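Local coordinates for DUF3216 domain-containing protein (Pyrococcus furiosus, PDB 2HJM), which is of unknown function but folds as a small all-helical subunit that packs against another copy of itself in a four-chain assembly, at residues G58-L63 with T74-V79; K27-F32 with G54-I59. All blocks are in the same frame, centred on the assembly; numbering follows the deposited sequence.

Interaction 1: residues G58-L63 with T74-V79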
loop_
_atom_site.group_PDB
_atom_site.type_symbol
_atom_site.label_atom_id
_atom_site.label_comp_id
_atom_site.label_asym_id
_atom_site.label_seq_id
_atom_site.Cartn_x
_atom_site.Cartn_y
_atom_site.Cartn_z
ATOM N N GLY A 58 -9.779 -1.289 -13.738
ATOM C CA GLY A 58 -10.776 -1.284 -14.791
ATOM C C GLY A 58 -10.120 -1.170 -16.158
ATOM O O GLY A 58 -10.489 -1.872 -17.087
ATOM N N ILE A 59 -9.145 -0.286 -16.305
ATOM C CA ILE A 59 -8.464 -0.167 -17.580
ATOM C C ILE A 59 -7.702 -1.467 -17.889
ATOM O O ILE A 59 -7.949 -2.125 -18.904
ATOM C CB ILE A 59 -7.492 1.016 -17.561
ATOM C CG1 ILE A 59 -8.284 2.317 -17.709
ATOM C CG2 ILE A 59 -6.461 0.870 -18.664
ATOM C CD1 ILE A 59 -7.461 3.580 -17.511
ATOM N N LEU A 60 -6.789 -1.844 -17.003
ATOM C CA LEU A 60 -6.011 -3.054 -17.190
ATOM C C LEU A 60 -6.840 -4.307 -17.433
ATOM O O LEU A 60 -6.387 -5.232 -18.110
ATOM C CB LEU A 60 -5.113 -3.282 -15.984
ATOM C CG LEU A 60 -4.002 -2.253 -15.798
ATOM C CD1 LEU A 60 -3.233 -2.548 -14.517
ATOM C CD2 LEU A 60 -3.076 -2.290 -17.015
ATOM N N THR A 61 -8.051 -4.351 -16.885
ATOM C CA THR A 61 -8.893 -5.530 -17.057
ATOM C C THR A 61 -9.555 -5.603 -18.416
ATOM O O THR A 61 -9.589 -6.673 -19.023
ATOM C CB THR A 61 -9.972 -5.635 -15.956
ATOM O OG1 THR A 61 -9.351 -6.014 -14.724
ATOM C CG2 THR A 61 -11.013 -6.686 -16.310
ATOM N N THR A 62 -10.072 -4.489 -18.923
ATOM C CA THR A 62 -10.715 -4.580 -20.228
ATOM C C THR A 62 -9.699 -4.738 -21.368
ATOM O O THR A 62 -10.045 -5.216 -22.446
ATOM C CB THR A 62 -11.669 -3.377 -20.497
ATOM O OG1 THR A 62 -11.151 -2.556 -21.544
ATOM C CG2 THR A 62 -11.848 -2.560 -19.253
ATOM N N LEU A 63 -8.445 -4.356 -21.131
ATOM C CA LEU A 63 -7.406 -4.501 -22.153
ATOM C C LEU A 63 -6.941 -5.944 -22.176
ATOM O O LEU A 63 -6.652 -6.482 -23.238
ATOM C CB LEU A 63 -6.193 -3.599 -21.878
ATOM C CG LEU A 63 -6.317 -2.116 -22.221
ATOM C CD1 LEU A 63 -4.997 -1.432 -21.999
ATOM C CD2 LEU A 63 -6.725 -1.959 -23.655
ATOM N N THR A 74 0.924 -8.807 -15.453
ATOM C CA THR A 74 1.958 -8.448 -14.492
ATOM C C THR A 74 1.568 -7.108 -13.867
ATOM O O THR A 74 1.575 -6.948 -12.646
ATOM C CB THR A 74 3.324 -8.349 -15.190
ATOM N N LEU A 75 1.193 -6.159 -14.716
ATOM C CA LEU A 75 0.808 -4.838 -14.250
ATOM C C LEU A 75 -0.517 -4.859 -13.477
ATOM O O LEU A 75 -0.663 -4.188 -12.458
ATOM C CB LEU A 75 0.724 -3.886 -15.442
ATOM C CG LEU A 75 1.315 -2.502 -15.187
ATOM C CD1 LEU A 75 2.638 -2.619 -14.455
ATOM C CD2 LEU A 75 1.494 -1.800 -16.511
ATOM N N LEU A 76 -1.480 -5.633 -13.963
ATOM C CA LEU A 76 -2.766 -5.745 -13.304
ATOM C C LEU A 76 -2.585 -6.250 -11.886
ATOM O O LEU A 76 -3.194 -5.733 -10.957
ATOM C CB LEU A 76 -3.672 -6.694 -14.080
ATOM C CG LEU A 76 -5.038 -6.961 -13.448
ATOM C CD1 LEU A 76 -5.640 -5.680 -12.879
ATOM C CD2 LEU A 76 -5.946 -7.567 -14.506
ATOM N N ASN A 77 -1.749 -7.264 -11.717
ATOM C CA ASN A 77 -1.489 -7.805 -10.390
ATOM C C ASN A 77 -1.046 -6.716 -9.395
ATOM O O ASN A 77 -1.563 -6.644 -8.284
ATOM C CB ASN A 77 -0.434 -8.894 -10.480
ATOM N N GLU A 78 -0.098 -5.874 -9.805
ATOM C CA GLU A 78 0.422 -4.783 -8.964
ATOM C C GLU A 78 -0.667 -3.775 -8.515
ATOM O O GLU A 78 -0.793 -3.452 -7.322
ATOM C CB GLU A 78 1.545 -4.032 -9.707
ATOM C CG GLU A 78 2.472 -4.920 -10.515
ATOM C CD GLU A 78 3.897 -4.388 -10.612
ATOM O OE1 GLU A 78 4.098 -3.151 -10.643
ATOM O OE2 GLU A 78 4.828 -5.220 -10.678
ATOM N N VAL A 79 -1.445 -3.274 -9.471
ATOM C CA VAL A 79 -2.506 -2.350 -9.131
ATOM C C VAL A 79 -3.414 -3.039 -8.122
ATOM O O VAL A 79 -3.798 -2.452 -7.114
ATOM C CB VAL A 79 -3.313 -1.944 -10.368
ATOM C CG1 VAL A 79 -4.506 -1.118 -9.959
ATOM C CG2 VAL A 79 -2.449 -1.120 -11.285
#

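Interaction 2: residues K27-F32 with G54-I59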
loop_
_atom_site.group_PDB
_atom_site.type_symbol
_atom_site.label_atom_id
_atom_site.label_comp_id
_atom_site.label_asym_id
_atom_site.label_seq_id
_atom_site.Cartn_x
_atom_site.Cartn_y
_atom_site.Cartn_z
ATOM N N LYS A 27 -4.088 9.114 -22.526
ATOM C CA LYS A 27 -4.478 10.514 -22.379
ATOM C C LYS A 27 -5.626 10.621 -21.367
ATOM O O LYS A 27 -5.705 11.588 -20.604
ATOM C CB LYS A 27 -4.910 11.079 -23.735
ATOM N N ALA A 28 -6.505 9.614 -21.378
ATOM C CA ALA A 28 -7.662 9.530 -20.481
ATOM C C ALA A 28 -7.234 9.420 -19.017
ATOM O O ALA A 28 -7.799 10.082 -18.142
ATOM C CB ALA A 28 -8.519 8.337 -20.859
ATOM N N ILE A 29 -6.244 8.572 -18.751
ATOM C CA ILE A 29 -5.735 8.418 -17.395
ATOM C C ILE A 29 -5.372 9.790 -16.837
ATOM O O ILE A 29 -5.888 10.204 -15.801
ATOM C CB ILE A 29 -4.479 7.520 -17.360
ATOM C CG1 ILE A 29 -4.861 6.092 -17.748
ATOM C CG2 ILE A 29 -3.841 7.548 -15.976
ATOM C CD1 ILE A 29 -3.683 5.124 -17.796
ATOM N N GLU A 30 -4.485 10.496 -17.530
ATOM C CA GLU A 30 -4.071 11.822 -17.084
ATOM C C GLU A 30 -5.312 12.646 -16.776
ATOM O O GLU A 30 -5.424 13.252 -15.702
ATOM C CB GLU A 30 -3.229 12.519 -18.157
ATOM C CG GLU A 30 -1.913 11.816 -18.458
ATOM C CD GLU A 30 -1.200 12.389 -19.681
ATOM O OE1 GLU A 30 -1.843 12.530 -20.746
ATOM O OE2 GLU A 30 0.007 12.686 -19.582
ATOM N N ARG A 31 -6.256 12.654 -17.713
ATOM C CA ARG A 31 -7.479 13.405 -17.494
ATOM C C ARG A 31 -8.073 12.956 -16.156
ATOM O O ARG A 31 -8.471 13.786 -15.346
ATOM C CB ARG A 31 -8.460 13.165 -18.629
ATOM N N PHE A 32 -8.099 11.648 -15.905
ATOM C CA PHE A 32 -8.654 11.134 -14.659
ATOM C C PHE A 32 -7.830 11.519 -13.413
ATOM O O PHE A 32 -8.368 12.073 -12.448
ATOM C CB PHE A 32 -8.823 9.603 -14.749
ATOM C CG PHE A 32 -9.509 8.992 -13.551
ATOM C CD1 PHE A 32 -8.814 8.766 -12.368
ATOM C CD2 PHE A 32 -10.868 8.707 -13.585
ATOM C CE1 PHE A 32 -9.461 8.274 -11.241
ATOM C CE2 PHE A 32 -11.524 8.213 -12.459
ATOM C CZ PHE A 32 -10.815 7.999 -11.286
ATOM N N GLY A 54 -8.471 1.661 -8.507
ATOM C CA GLY A 54 -9.610 0.909 -8.994
ATOM C C GLY A 54 -9.784 1.208 -10.469
ATOM O O GLY A 54 -10.094 0.329 -11.281
ATOM N N PHE A 55 -9.571 2.477 -10.799
ATOM C CA PHE A 55 -9.675 2.982 -12.155
ATOM C C PHE A 55 -8.656 2.288 -13.063
ATOM O O PHE A 55 -8.971 1.895 -14.187
ATOM C CB PHE A 55 -9.447 4.489 -12.128
ATOM C CG PHE A 55 -9.423 5.124 -13.475
ATOM C CD1 PHE A 55 -8.256 5.694 -13.962
ATOM C CD2 PHE A 55 -10.559 5.163 -14.261
ATOM C CE1 PHE A 55 -8.225 6.295 -15.222
ATOM C CE2 PHE A 55 -10.534 5.760 -15.519
ATOM C CZ PHE A 55 -9.368 6.325 -16.000
ATOM N N LEU A 56 -7.434 2.129 -12.578
ATOM C CA LEU A 56 -6.420 1.472 -13.375
ATOM C C LEU A 56 -6.787 0.008 -13.562
ATOM O O LEU A 56 -6.526 -0.568 -14.618
ATOM C CB LEU A 56 -5.055 1.568 -12.698
ATOM C CG LEU A 56 -4.493 2.950 -12.378
ATOM C CD1 LEU A 56 -3.117 2.753 -11.772
ATOM C CD2 LEU A 56 -4.418 3.823 -13.629
ATOM N N GLU A 57 -7.375 -0.602 -12.532
ATOM C CA GLU A 57 -7.770 -2.009 -12.621
ATOM C C GLU A 57 -8.743 -2.130 -13.763
ATOM O O GLU A 57 -8.554 -2.960 -14.645
ATOM C CB GLU A 57 -8.427 -2.510 -11.324
ATOM C CG GLU A 57 -7.496 -3.358 -10.453
ATOM C CD GLU A 57 -8.211 -4.468 -9.676
ATOM O OE1 GLU A 57 -8.998 -5.229 -10.276
ATOM O OE2 GLU A 57 -7.971 -4.598 -8.461
ATOM N N GLY A 58 -9.779 -1.289 -13.738
ATOM C CA GLY A 58 -10.776 -1.284 -14.791
ATOM C C GLY A 58 -10.120 -1.170 -16.158
ATOM O O GLY A 58 -10.489 -1.872 -17.087
ATOM N N ILE A 59 -9.145 -0.286 -16.305
ATOM C CA ILE A 59 -8.464 -0.167 -17.580
ATOM C C ILE A 59 -7.702 -1.467 -17.889
ATOM O O ILE A 59 -7.949 -2.125 -18.904
ATOM C CB ILE A 59 -7.492 1.016 -17.561
ATOM C CG1 ILE A 59 -8.284 2.317 -17.709
ATOM C CG2 ILE A 59 -6.461 0.870 -18.664
ATOM C CD1 ILE A 59 -7.461 3.580 -17.511
#

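Interaction 1: residues G58-L63 with T74-V79
Leu60 reaches toward Leu76 across an antiparallel helical hairpin, in which helix 45-63 and helix 70-87 follow one another in the chain. The axes of the two segments approach to 9.6 Å, with 151° between their directions. Leu60 lies at the centre of the contact. Its side chain runs out extended, CD1 being anti to CA (chi2 177°), and this carries CD1 to the backbone of the facing helix, 3.5 Å from Leu76 CA. There the methyl also touches Leu75 O, and Val79 CG2 is 3.6 Å from Leu60 CD1, all on the side of the facing helix. Leu76 answers from the flank. With its CG turned anti to the backbone N (chi1 177°), the branch comes across the base of Leu60, and Leu76 CD1 comes within 4.0 Å of Leu60 CB. Each leucine thus has its tip near the root of the other. No hydrogen bond crosses the contact, which is held by apolar packing; Val13 and Leu16 of helix 6-18 cover Leu60 and Leu75 respectively, extending the same core. Helix 70-87 falls in a region predicted to form a coiled coil, consistent with leucines and a valine lining this face. Beyond Leu76, Thr61 makes an oblique crossing, its OG1 bonded weakly to Glu57 O of its own helix and 3.7 Å from Leu76 CD2.

Interaction 2: residues K27-F32 with G54-I59
Phe32 and Phe55 lay their rings face to face between two antiparallel helices, 23-34 and 45-63, within the helical bundle. The phenyl planes differ by 8° and the ring centroids stand 3.7 Å apart. Phe32 leaves its helix with CG anti to the backbone N (chi1 -175°), directed at the other segment. Its CB already rests over the outer end of the Phe55 ring, nearest CE1 and CZ. One atom further, Phe32 CG lies 3.4 Å from Phe55 CE1, above the ring. The ortho carbons then straddle the partner: Phe32 CD1 is 3.5 Å from Phe55 CD1, while CD2 faces CE2 and CD2 of Phe55. At the far end, Phe32 CZ lies near Phe55 CB, which stands over the Phe32 face in a CH-pi contact, 4.1 Å from the ring centroid. The two side chains run antiparallel, each from its own helix, so that the CB of one lies over the ring of the other. Ile29 CA borders the edge of the Phe55 ring, and Ile29 CG1 meets Ile59 CD1 at 3.6 Å. Arg83 of the second subunit packs on Phe32. An alanine in place of Phe32 would probably leave one face of the Phe55 ring without its aromatic partner and free that ring to tilt. With no hydrogen bond between the segments, their join relies on shape and on dispersion between the two broad ring faces.

How the interactions relate
Along the chain the segments run 27-32, 54-59, 58-63 and 74-79, so interaction 2 ends where interaction 1 begins, with Gly58 and Ile59 common to both. Helix 45-63 is the shared element: it meets helix 23-34 in interaction 2 and helix 70-87 in interaction 1, antiparallel to each. The centres lie about 10 Å apart, and the contacts merge where Glu57 packs on Leu76 and Leu56 on Val79. Val13 of helix 6-18 touches Ile29, Leu56 and Leu60, joining both into one core. Both also reach the second subunit, where Thr62 hydrogen-bonds Thr62 of that chain, so helix 45-63 serves bundle and assembly alike.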